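Local coordinates for protein type III Pentaketide Synthase (Neurospora crassa, PDB 3EUT) that probably builds pentaketides by acyl transfer as a type III polyketide synthase of the chalcone and stilbene synthase family, at residues V10-Y15 with Q50-G55; H59-K64 with S177-R182; E193-I198 with G249-L254. All coordinates share one frame; numbering follows the deposited sequence.

Contact 1 of 3, residues V10-Y15 with Q50-G55; sequences VQYPPY and QRSSIG. With DCR (icosanoic acid), chain E.
Tyr15 and Ser53 form an antiparallel hydrogen-bonded pair: Tyr15 N donates to Ser53 O at 3.3 Å, and Ser53 N returns a straighter bond (164° at the hydrogen) to Tyr15 O at 3.0 Å. Ser52 CA adds a CA-H...O contact to the same carbonyl oxygen. With CG beside the backbone N (chi1 -56°), the Tyr15 ring lies against the turn that follows Ser53. Gly55 C sits 3.7 Å above one ring face, offset toward the rim, and Ser53 O lies in plane at the ring edge. Ser52 OG comes obliquely to within 3.1 Å of Tyr12 CD1, donates to a water 2.7 Å away, and also bonds His327, whose ring stacks on Tyr12. That water donates in turn to Pro13 O and Tyr15 O, so that it ties the Ser52 hydroxyl to two carbonyls of 10-15. The Pro13 ring presses on the backbone beyond, CG 3.2 Å from Ser53 O, and Pro13 CB meets Ile54 CG2 at 4.1 Å. Ser53 OG, swung opposite its own backbone N (chi1 175°), bonds Thr178 OG1 and comes 3.5 Å from C18 of the bound icosanoic acid. The Arg51 guanidinium lays one face over C14 of that chain and is fixed by the carbonyls of Ile198 and Phe201. The contact thus joins the end of central-sheet strand 4-11 to the small two-stranded sheet of 15-17 and 51-53, with helix 70-96 packed on Pro13 and Ile54, strand 204-211 beside Tyr12, and helix 334-342 against Val10.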
loop_
_atom_site.group_PDB
_atom_site.type_symbol
_atom_site.label_atom_id
_atom_site.label_comp_id
_atom_site.label_asym_id
_atom_site.label_seq_id
_atom_site.Cartn_x
_atom_site.Cartn_y
_atom_site.Cartn_z
ATOM N N VAL A 10 12.414 7.542 16.565
ATOM C CA VAL A 10 13.264 7.518 15.376
ATOM C C VAL A 10 14.405 6.548 15.635
ATOM O O VAL A 10 15.017 6.578 16.712
ATOM C CB VAL A 10 13.880 8.925 15.055
ATOM C CG1 VAL A 10 14.744 8.868 13.805
ATOM C CG2 VAL A 10 12.796 9.994 14.867
ATOM N N GLN A 11 14.679 5.686 14.658
ATOM C CA GLN A 11 15.824 4.802 14.747
ATOM C C GLN A 11 16.615 4.794 13.451
ATOM O O GLN A 11 16.151 4.273 12.425
ATOM C CB GLN A 11 15.418 3.377 15.150
ATOM C CG GLN A 11 16.615 2.474 15.489
ATOM C CD GLN A 11 17.358 2.896 16.755
ATOM O OE1 GLN A 11 16.784 3.471 17.679
ATOM N NE2 GLN A 11 18.638 2.598 16.800
ATOM N N TYR A 12 17.797 5.396 13.510
ATOM C CA TYR A 12 18.769 5.319 12.418
ATOM C C TYR A 12 19.643 4.065 12.626
ATOM O O TYR A 12 19.793 3.607 13.755
ATOM C CB TYR A 12 19.647 6.578 12.410
ATOM C CG TYR A 12 18.997 7.812 11.809
ATOM C CD1 TYR A 12 18.885 7.957 10.429
ATOM C CD2 TYR A 12 18.502 8.829 12.621
ATOM C CE1 TYR A 12 18.302 9.107 9.861
ATOM C CE2 TYR A 12 17.903 9.980 12.073
ATOM C CZ TYR A 12 17.816 10.108 10.689
ATOM O OH TYR A 12 17.243 11.220 10.133
ATOM N N PRO A 13 20.190 3.484 11.545
ATOM C CA PRO A 13 21.079 2.316 11.697
ATOM C C PRO A 13 22.514 2.649 12.208
ATOM O O PRO A 13 22.857 3.805 12.346
ATOM C CB PRO A 13 21.099 1.721 10.275
ATOM C CG PRO A 13 20.902 2.879 9.389
ATOM C CD PRO A 13 19.953 3.802 10.125
ATOM N N PRO A 14 23.342 1.633 12.493
ATOM C CA PRO A 14 24.639 1.890 13.160
ATOM C C PRO A 14 25.681 2.683 12.361
ATOM O O PRO A 14 26.569 3.297 12.955
ATOM C CB PRO A 14 25.191 0.473 13.418
ATOM C CG PRO A 14 24.014 -0.443 13.278
ATOM C CD PRO A 14 23.136 0.196 12.243
ATOM N N TYR A 15 25.605 2.664 11.037
ATOM C CA TYR A 15 26.686 3.244 10.243
ATOM C C TYR A 15 26.401 4.636 9.724
ATOM O O TYR A 15 25.266 4.974 9.351
ATOM C CB TYR A 15 27.095 2.303 9.107
ATOM C CG TYR A 15 27.499 0.935 9.605
ATOM C CD1 TYR A 15 28.835 0.622 9.833
ATOM C CD2 TYR A 15 26.536 -0.045 9.857
ATOM C CE1 TYR A 15 29.207 -0.646 10.299
ATOM C CE2 TYR A 15 26.887 -1.302 10.314
ATOM C CZ TYR A 15 28.223 -1.600 10.528
ATOM O OH TYR A 15 28.552 -2.852 10.993
ATOM N N GLN A 50 27.179 13.361 6.070
ATOM C CA GLN A 50 27.191 11.921 6.354
ATOM C C GLN A 50 25.815 11.317 6.127
ATOM O O GLN A 50 24.793 11.973 6.356
ATOM C CB GLN A 50 27.628 11.646 7.803
ATOM C CG GLN A 50 29.031 12.137 8.132
ATOM C CD GLN A 50 29.880 11.093 8.825
ATOM O OE1 GLN A 50 29.537 10.605 9.912
ATOM N NE2 GLN A 50 31.017 10.763 8.215
ATOM N N ARG A 51 25.790 10.067 5.679
ATOM C CA ARG A 51 24.530 9.363 5.480
ATOM C C ARG A 51 24.405 8.112 6.331
ATOM O O ARG A 51 25.382 7.376 6.540
ATOM C CB ARG A 51 24.340 9.011 4.003
ATOM C CG ARG A 51 23.939 10.209 3.188
ATOM C CD ARG A 51 23.528 9.810 1.799
ATOM N NE ARG A 51 24.686 9.615 0.939
ATOM C CZ ARG A 51 24.651 8.989 -0.233
ATOM N NH1 ARG A 51 23.509 8.491 -0.689
ATOM N NH2 ARG A 51 25.764 8.878 -0.957
ATOM N N SER A 52 23.183 7.865 6.794
ATOM C CA SER A 52 22.859 6.684 7.591
ATOM C C SER A 52 22.715 5.439 6.724
ATOM O O SER A 52 22.013 5.447 5.702
ATOM C CB SER A 52 21.567 6.925 8.368
ATOM O OG SER A 52 21.844 7.772 9.465
ATOM N N SER A 53 23.376 4.363 7.127
ATOM C CA SER A 53 23.262 3.114 6.382
ATOM C C SER A 53 23.242 1.923 7.323
ATOM O O SER A 53 23.840 1.951 8.402
ATOM C CB SER A 53 24.433 2.975 5.394
ATOM O OG SER A 53 24.398 1.725 4.738
ATOM N N ILE A 54 22.558 0.874 6.894
ATOM C CA ILE A 54 22.565 -0.406 7.590
ATOM C C ILE A 54 23.948 -1.099 7.537
ATOM O O ILE A 54 24.180 -2.056 8.264
ATOM C CB ILE A 54 21.496 -1.385 7.019
ATOM C CG1 ILE A 54 21.764 -1.654 5.531
ATOM C CG2 ILE A 54 20.061 -0.859 7.271
ATOM C CD1 ILE A 54 20.900 -2.712 4.937
ATOM N N GLY A 55 24.840 -0.629 6.672
ATOM C CA GLY A 55 26.173 -1.221 6.565
ATOM C C GLY A 55 27.248 -0.270 6.088
ATOM O O GLY A 55 27.025 0.939 5.987
HETATM O O1 DCR E . 12.012 7.991 -6.034
HETATM C C1 DCR E . 12.052 7.772 -4.793
HETATM O O2 DCR E . 11.030 7.769 -4.066
HETATM C C2 DCR E . 13.402 7.523 -4.152
HETATM C C3 DCR E . 13.414 6.318 -3.208
HETATM C C4 DCR E . 14.817 5.948 -2.703
HETATM C C5 DCR E . 15.843 5.789 -3.823
HETATM C C6 DCR E . 17.020 4.881 -3.466
HETATM C C7 DCR E . 18.218 5.149 -4.379
HETATM C C8 DCR E . 19.462 4.328 -4.044
HETATM C C9 DCR E . 20.483 5.199 -3.319
HETATM C C10 DCR E . 21.764 4.456 -2.960
HETATM C C11 DCR E . 22.473 5.175 -1.816
HETATM C C12 DCR E . 23.983 5.003 -1.893
HETATM C C13 DCR E . 24.484 4.046 -0.826
HETATM C C14 DCR E . 25.794 4.473 -0.169
HETATM C C15 DCR E . 26.144 3.480 0.935
HETATM C C16 DCR E . 27.296 2.532 0.600
HETATM C C17 DCR E . 26.898 1.055 0.680
HETATM C C18 DCR E . 26.358 0.604 2.033
HETATM C C19 DCR E . 26.279 -0.914 2.069
HETATM C C20 DCR E . 24.967 -1.412 2.627
HETATM O O HOH W 1 23.314 6.249 11.196
#

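Contact 2 of 3, residues H59-K64 with S177-R182; sequences HPLVNK and STTMVR. With DCR (icosanoic acid), chain E.
Arg182 reaches across to the backbone of Val62 and Lys64, and its polar contacts dominate. Arg182 NH1 donates to Lys64 O at 2.7 Å and to Val62 O at 2.9 Å, both oxygens lying in the guanidinium plane. Lys64 O is met in its own carbonyl plane, whereas the donor stands well above the plane of the Val62 carbonyl. Arg182 NH2 adds weak bonds to Lys64 O and Pro65 O. Bends at chi2 (-75°) and chi3 (-56°) curl the arginine back over Val62, bringing Arg182 CG 3.8 Å from Val62 CB, and Tyr29 makes a cation-pi contact with it. Several bonds in one plane should hold the head flat and fix its rotation. Within the loop, Leu61 N donates to His59 ND1 at 3.1 Å, in the plane of the imidazole.

The apolar contacts are fewer but close. Val62 CG1 meets Val181 CG1 at 3.7 Å, the two side chains at about a right angle, and Leu61 CD2 rests 3.5 Å from Thr179 CG2.

The last group is contact with lipid. Ser177 CB lies 3.4 Å from C6 of the icosanoic acid and Val181 CB 3.7 Å from its C13. The loop before helix 70-96 packs on segment 177-182, and that segment, from Ser177 to the first turn of helix 181-191, lies along the fatty acid, consistent with a type III polyketide synthase whose acyl-binding tunnel takes a long chain.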
loop_
_atom_site.group_PDB
_atom_site.type_symbol
_atom_site.label_atom_id
_atom_site.label_comp_id
_atom_site.label_asym_id
_atom_site.label_seq_id
_atom_site.Cartn_x
_atom_site.Cartn_y
_atom_site.Cartn_z
ATOM N N HIS A 59 30.218 -4.559 3.289
ATOM C CA HIS A 59 29.055 -5.461 3.433
ATOM C C HIS A 59 28.997 -6.476 2.286
ATOM O O HIS A 59 29.174 -6.090 1.140
ATOM C CB HIS A 59 27.717 -4.675 3.502
ATOM C CG HIS A 59 26.592 -5.466 4.103
ATOM N ND1 HIS A 59 25.957 -6.489 3.429
ATOM C CD2 HIS A 59 26.013 -5.405 5.324
ATOM C CE1 HIS A 59 25.038 -7.025 4.210
ATOM N NE2 HIS A 59 25.048 -6.382 5.364
ATOM N N PRO A 60 28.771 -7.774 2.594
ATOM C CA PRO A 60 28.748 -8.822 1.555
ATOM C C PRO A 60 27.686 -8.647 0.455
ATOM O O PRO A 60 27.947 -8.981 -0.702
ATOM C CB PRO A 60 28.485 -10.109 2.345
ATOM C CG PRO A 60 28.890 -9.788 3.761
ATOM C CD PRO A 60 28.570 -8.339 3.947
ATOM N N LEU A 61 26.507 -8.138 0.808
ATOM C CA LEU A 61 25.436 -7.923 -0.179
ATOM C C LEU A 61 25.875 -7.103 -1.405
ATOM O O LEU A 61 25.560 -7.464 -2.542
ATOM C CB LEU A 61 24.214 -7.262 0.486
ATOM C CG LEU A 61 22.936 -7.153 -0.359
ATOM C CD1 LEU A 61 22.192 -8.472 -0.395
ATOM C CD2 LEU A 61 22.033 -6.048 0.179
ATOM N N VAL A 62 26.599 -6.008 -1.174
ATOM C CA VAL A 62 27.045 -5.120 -2.254
ATOM C C VAL A 62 28.460 -5.456 -2.781
ATOM O O VAL A 62 29.034 -4.687 -3.539
ATOM C CB VAL A 62 26.990 -3.619 -1.834
ATOM C CG1 VAL A 62 25.554 -3.209 -1.466
ATOM C CG2 VAL A 62 27.945 -3.336 -0.668
ATOM N N ASN A 63 29.004 -6.604 -2.382
ATOM C CA ASN A 63 30.338 -7.010 -2.840
ATOM C C ASN A 63 30.375 -8.325 -3.636
ATOM O O ASN A 63 31.410 -9.013 -3.669
ATOM C CB ASN A 63 31.315 -7.050 -1.666
ATOM C CG ASN A 63 31.777 -5.668 -1.255
ATOM O OD1 ASN A 63 31.368 -5.153 -0.218
ATOM N ND2 ASN A 63 32.606 -5.049 -2.077
ATOM N N LYS A 64 29.250 -8.651 -4.282
ATOM C CA LYS A 64 29.151 -9.784 -5.218
ATOM C C LYS A 64 29.670 -9.327 -6.591
ATOM O O LYS A 64 29.820 -8.126 -6.814
ATOM C CB LYS A 64 27.696 -10.238 -5.363
ATOM C CG LYS A 64 26.843 -10.164 -4.091
ATOM C CD LYS A 64 26.325 -11.520 -3.667
ATOM C CE LYS A 64 25.290 -11.400 -2.544
ATOM N NZ LYS A 64 24.064 -10.684 -2.993
ATOM N N SER A 177 17.483 2.309 1.460
ATOM C CA SER A 177 17.885 2.646 0.104
ATOM C C SER A 177 19.360 2.363 -0.195
ATOM O O SER A 177 19.727 2.204 -1.355
ATOM C CB SER A 177 17.551 4.102 -0.207
ATOM O OG SER A 177 17.928 4.962 0.847
ATOM N N THR A 178 20.207 2.293 0.827
ATOM C CA THR A 178 21.654 2.264 0.556
ATOM C C THR A 178 22.134 0.966 -0.095
ATOM O O THR A 178 23.189 0.956 -0.735
ATOM C CB THR A 178 22.528 2.587 1.783
ATOM O OG1 THR A 178 22.304 1.618 2.810
ATOM C CG2 THR A 178 22.259 4.010 2.289
ATOM N N THR A 179 21.352 -0.103 0.068
ATOM C CA THR A 179 21.627 -1.410 -0.535
ATOM C C THR A 179 21.527 -1.417 -2.056
ATOM O O THR A 179 21.998 -2.356 -2.701
ATOM C CB THR A 179 20.664 -2.504 -0.005
ATOM O OG1 THR A 179 19.307 -2.020 -0.025
ATOM C CG2 THR A 179 21.028 -2.887 1.400
ATOM N N MET A 180 20.906 -0.389 -2.632
ATOM C CA MET A 180 20.755 -0.332 -4.087
ATOM C C MET A 180 21.909 0.397 -4.755
ATOM O O MET A 180 21.844 0.732 -5.938
ATOM C CB MET A 180 19.379 0.219 -4.498
ATOM C CG MET A 180 18.233 -0.817 -4.303
ATOM S SD MET A 180 16.593 -0.056 -4.453
ATOM C CE MET A 180 15.804 -0.699 -2.973
ATOM N N VAL A 181 22.984 0.608 -4.000
ATOM C CA VAL A 181 24.157 1.303 -4.515
ATOM C C VAL A 181 24.737 0.642 -5.777
ATOM O O VAL A 181 25.065 1.337 -6.728
ATOM C CB VAL A 181 25.259 1.503 -3.429
ATOM C CG1 VAL A 181 25.780 0.174 -2.902
ATOM C CG2 VAL A 181 26.399 2.379 -3.952
ATOM N N ARG A 182 24.844 -0.681 -5.779
ATOM C CA ARG A 182 25.436 -1.401 -6.920
ATOM C C ARG A 182 24.552 -1.341 -8.154
ATOM O O ARG A 182 25.046 -1.340 -9.283
ATOM C CB ARG A 182 25.732 -2.858 -6.550
ATOM C CG ARG A 182 26.928 -3.066 -5.607
ATOM C CD ARG A 182 28.281 -2.894 -6.319
ATOM N NE ARG A 182 28.411 -3.788 -7.468
ATOM C CZ ARG A 182 28.872 -5.034 -7.407
ATOM N NH1 ARG A 182 29.274 -5.555 -6.254
ATOM N NH2 ARG A 182 28.923 -5.768 -8.511
HETATM O O1 DCR E . 12.012 7.991 -6.034
HETATM C C1 DCR E . 12.052 7.772 -4.793
HETATM O O2 DCR E . 11.030 7.769 -4.066
HETATM C C2 DCR E . 13.402 7.523 -4.152
HETATM C C3 DCR E . 13.414 6.318 -3.208
HETATM C C4 DCR E . 14.817 5.948 -2.703
HETATM C C5 DCR E . 15.843 5.789 -3.823
HETATM C C6 DCR E . 17.020 4.881 -3.466
HETATM C C7 DCR E . 18.218 5.149 -4.379
HETATM C C8 DCR E . 19.462 4.328 -4.044
HETATM C C9 DCR E . 20.483 5.199 -3.319
HETATM C C10 DCR E . 21.764 4.456 -2.960
HETATM C C11 DCR E . 22.473 5.175 -1.816
HETATM C C12 DCR E . 23.983 5.003 -1.893
HETATM C C13 DCR E . 24.484 4.046 -0.826
HETATM C C14 DCR E . 25.794 4.473 -0.169
HETATM C C15 DCR E . 26.144 3.480 0.935
HETATM C C16 DCR E . 27.296 2.532 0.600
HETATM C C17 DCR E . 26.898 1.055 0.680
HETATM C C18 DCR E . 26.358 0.604 2.033
HETATM C C19 DCR E . 26.279 -0.914 2.069
HETATM C C20 DCR E . 24.967 -1.412 2.627
#

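Contact 3 of 3, residues E193-I198 with G249-L254; sequences ETRIGI and GWKVVL. With DCR (icosanoic acid), chain E.
Arg195 NH1 is gripped by two groups, the carboxylate of Glu193 and a water that carries the link over to Val252. Its salt bridge to Glu193 OE2 is 2.7 Å long, made from above the carboxylate plane and tilted from the guanidinium plane. The water accepts from Arg195 NH1 at 3.0 Å, at the edge of the guanidinium, and donates to Val252 O at 2.9 Å. A bend at chi3 (66°) turns the arginine head toward the strand, where Arg195 NH2 lies 3.6 Å from Lys251 CB. The other end of the guanidinium is also engaged, since Arg195 NE forms a salt bridge with Glu184 on helix 181-191. Lys251 directs its ammonium to Ser183 and Ser187 on that same helix; the two like charges are near but not in contact. An alanine here would take away the whole head, would probably leave Glu193 and Glu184 without their shared cation, and is likely to set the bridging water adrift from the loop.

A second water ties the backbones further along, accepting from Ile196 N at 3.2 Å and donating to Leu254 O at 3.0 Å. Beside it, Ile196 CG1 and Leu254 CD2 touch at 4.2 Å, the side chains crossing at about a right angle. Gly197 faces Val252 closely, and a beta-carbon there would come tight against Val252 CG2. That same methyl lies 3.6 Å from C7 of the icosanoic acid, while the carbonyls of Gly197 and Ile198 border the chain farther along. The loop after helix 181-191 and the hairpin strand 249-254, which belong to the N- and C-terminal sequence families of chalcone and stilbene synthases, together line one stretch of the bound chain, consistent with the acyl-binding tunnel of a type III polyketide synthase.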
loop_
_atom_site.group_PDB
_atom_site.type_symbol
_atom_site.label_atom_id
_atom_site.label_comp_id
_atom_site.label_asym_id
_atom_site.label_seq_id
_atom_site.Cartn_x
_atom_site.Cartn_y
_atom_site.Cartn_z
ATOM N N GLU A 193 24.465 7.730 -18.051
ATOM C CA GLU A 193 23.588 8.845 -17.672
ATOM C C GLU A 193 23.932 9.311 -16.259
ATOM O O GLU A 193 24.359 8.509 -15.415
ATOM C CB GLU A 193 22.102 8.460 -17.773
ATOM C CG GLU A 193 21.745 7.138 -17.094
ATOM C CD GLU A 193 20.244 6.957 -16.826
ATOM O OE1 GLU A 193 19.470 7.946 -16.851
ATOM O OE2 GLU A 193 19.843 5.803 -16.568
ATOM N N THR A 194 23.755 10.602 -15.997
ATOM C CA THR A 194 24.070 11.122 -14.666
ATOM C C THR A 194 22.886 10.911 -13.717
ATOM O O THR A 194 21.953 11.712 -13.664
ATOM C CB THR A 194 24.624 12.585 -14.681
ATOM O OG1 THR A 194 23.578 13.530 -14.436
ATOM C CG2 THR A 194 25.304 12.899 -16.002
ATOM N N ARG A 195 22.929 9.788 -13.008
ATOM C CA ARG A 195 21.895 9.395 -12.056
ATOM C C ARG A 195 22.315 9.815 -10.644
ATOM O O ARG A 195 23.296 9.298 -10.102
ATOM C CB ARG A 195 21.680 7.883 -12.120
ATOM C CG ARG A 195 21.271 7.371 -13.501
ATOM C CD ARG A 195 21.273 5.845 -13.564
ATOM N NE ARG A 195 20.245 5.270 -12.696
ATOM C CZ ARG A 195 18.956 5.157 -13.020
ATOM N NH1 ARG A 195 18.520 5.572 -14.208
ATOM N NH2 ARG A 195 18.101 4.622 -12.155
ATOM N N ILE A 196 21.570 10.750 -10.054
ATOM C CA ILE A 196 21.979 11.383 -8.784
ATOM C C ILE A 196 21.381 10.755 -7.508
ATOM O O ILE A 196 21.568 11.269 -6.392
ATOM C CB ILE A 196 21.731 12.912 -8.808
ATOM C CG1 ILE A 196 20.241 13.230 -8.619
ATOM C CG2 ILE A 196 22.251 13.518 -10.109
ATOM C CD1 ILE A 196 19.987 14.625 -8.150
ATOM N N GLY A 197 20.680 9.636 -7.681
ATOM C CA GLY A 197 20.156 8.853 -6.563
ATOM C C GLY A 197 21.198 8.410 -5.555
ATOM O O GLY A 197 21.003 8.607 -4.349
ATOM N N ILE A 198 22.305 7.814 -6.017
ATOM C CA ILE A 198 23.350 7.345 -5.083
ATOM C C ILE A 198 23.860 8.435 -4.167
ATOM O O ILE A 198 24.475 8.135 -3.158
ATOM C CB ILE A 198 24.641 6.755 -5.750
ATOM C CG1 ILE A 198 25.023 7.503 -7.027
ATOM C CG2 ILE A 198 24.546 5.258 -5.930
ATOM C CD1 ILE A 198 26.491 7.189 -7.431
ATOM N N GLY A 249 16.147 -4.501 -8.122
ATOM C CA GLY A 249 15.484 -3.653 -7.123
ATOM C C GLY A 249 14.551 -2.617 -7.733
ATOM O O GLY A 249 13.559 -2.956 -8.376
ATOM N N TRP A 250 14.858 -1.345 -7.519
ATOM C CA TRP A 250 14.091 -0.279 -8.136
ATOM C C TRP A 250 15.055 0.747 -8.684
ATOM O O TRP A 250 16.070 1.052 -8.050
ATOM C CB TRP A 250 13.112 0.393 -7.153
ATOM C CG TRP A 250 11.968 -0.470 -6.701
ATOM C CD1 TRP A 250 10.689 -0.449 -7.185
ATOM C CD2 TRP A 250 11.994 -1.473 -5.672
ATOM N NE1 TRP A 250 9.917 -1.376 -6.527
ATOM C CE2 TRP A 250 10.687 -2.017 -5.590
ATOM C CE3 TRP A 250 12.992 -1.968 -4.817
ATOM C CZ2 TRP A 250 10.350 -3.041 -4.692
ATOM C CZ3 TRP A 250 12.663 -2.989 -3.913
ATOM C CH2 TRP A 250 11.346 -3.514 -3.858
ATOM N N LYS A 251 14.720 1.278 -9.856
ATOM C CA LYS A 251 15.540 2.262 -10.537
ATOM C C LYS A 251 14.938 3.652 -10.377
ATOM O O LYS A 251 13.763 3.878 -10.699
ATOM C CB LYS A 251 15.665 1.917 -12.028
ATOM C CG LYS A 251 16.295 0.550 -12.330
ATOM C CD LYS A 251 17.780 0.560 -12.035
ATOM C CE LYS A 251 18.483 -0.588 -12.715
ATOM N NZ LYS A 251 19.869 -0.735 -12.200
ATOM N N VAL A 252 15.772 4.564 -9.887
ATOM C CA VAL A 252 15.431 5.970 -9.683
ATOM C C VAL A 252 15.185 6.718 -10.991
ATOM O O VAL A 252 15.957 6.589 -11.951
ATOM C CB VAL A 252 16.539 6.680 -8.863
ATOM C CG1 VAL A 252 16.260 8.184 -8.707
ATOM C CG2 VAL A 252 16.674 6.013 -7.502
ATOM N N VAL A 253 14.078 7.464 -11.024
ATOM C CA VAL A 253 13.831 8.471 -12.051
ATOM C C VAL A 253 13.784 9.812 -11.314
ATOM O O VAL A 253 13.030 9.961 -10.364
ATOM C CB VAL A 253 12.505 8.218 -12.808
ATOM C CG1 VAL A 253 12.227 9.339 -13.836
ATOM C CG2 VAL A 253 12.512 6.840 -13.476
ATOM N N LEU A 254 14.608 10.771 -11.733
ATOM C CA LEU A 254 14.708 12.056 -11.032
ATOM C C LEU A 254 15.288 13.088 -11.962
ATOM O O LEU A 254 16.500 13.121 -12.192
ATOM C CB LEU A 254 15.527 11.920 -9.742
ATOM C CG LEU A 254 15.954 13.062 -8.811
ATOM C CD1 LEU A 254 14.886 14.136 -8.604
ATOM C CD2 LEU A 254 16.319 12.426 -7.476
HETATM O O1 DCR E . 12.012 7.991 -6.034
HETATM C C1 DCR E . 12.052 7.772 -4.793
HETATM O O2 DCR E . 11.030 7.769 -4.066
HETATM C C2 DCR E . 13.402 7.523 -4.152
HETATM C C3 DCR E . 13.414 6.318 -3.208
HETATM C C4 DCR E . 14.817 5.948 -2.703
HETATM C C5 DCR E . 15.843 5.789 -3.823
HETATM C C6 DCR E . 17.020 4.881 -3.466
HETATM C C7 DCR E . 18.218 5.149 -4.379
HETATM C C8 DCR E . 19.462 4.328 -4.044
HETATM C C9 DCR E . 20.483 5.199 -3.319
HETATM C C10 DCR E . 21.764 4.456 -2.960
HETATM C C11 DCR E . 22.473 5.175 -1.816
HETATM C C12 DCR E . 23.983 5.003 -1.893
HETATM C C13 DCR E . 24.484 4.046 -0.826
HETATM C C14 DCR E . 25.794 4.473 -0.169
HETATM C C15 DCR E . 26.144 3.480 0.935
HETATM C C16 DCR E . 27.296 2.532 0.600
HETATM C C17 DCR E . 26.898 1.055 0.680
HETATM C C18 DCR E . 26.358 0.604 2.033
HETATM C C19 DCR E . 26.279 -0.914 2.069
HETATM C C20 DCR E . 24.967 -1.412 2.627
HETATM O O HOH W 2 19.073 11.569 -11.801
HETATM O O HOH W 3 15.541 5.532 -14.597
#

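Overall arrangement
The bound icosanoic acid is the common element, since all three contacts touch it along its length. Contacts 1 and 2, with centres about 14 Å apart, join through Ser53 OG and Thr178 OG1, 2.8 Å apart and probably hydrogen-bonded, and through Ile54 CD1 packed 3.5 Å from Thr179 CG2. Contact 1 reaches contact 3, about 21 Å away between centres, through a probable hydrogen bond of 2.7 Å from Arg51 NH2 to Ile198 O. Contacts 2 and 3, centres about 15 Å apart, meet where Met180 CE packs 3.6 Å from Trp250 CE3; Trp250 also bonds Ser114 of the second subunit, so this side of contact 3 reaches the dimer interface.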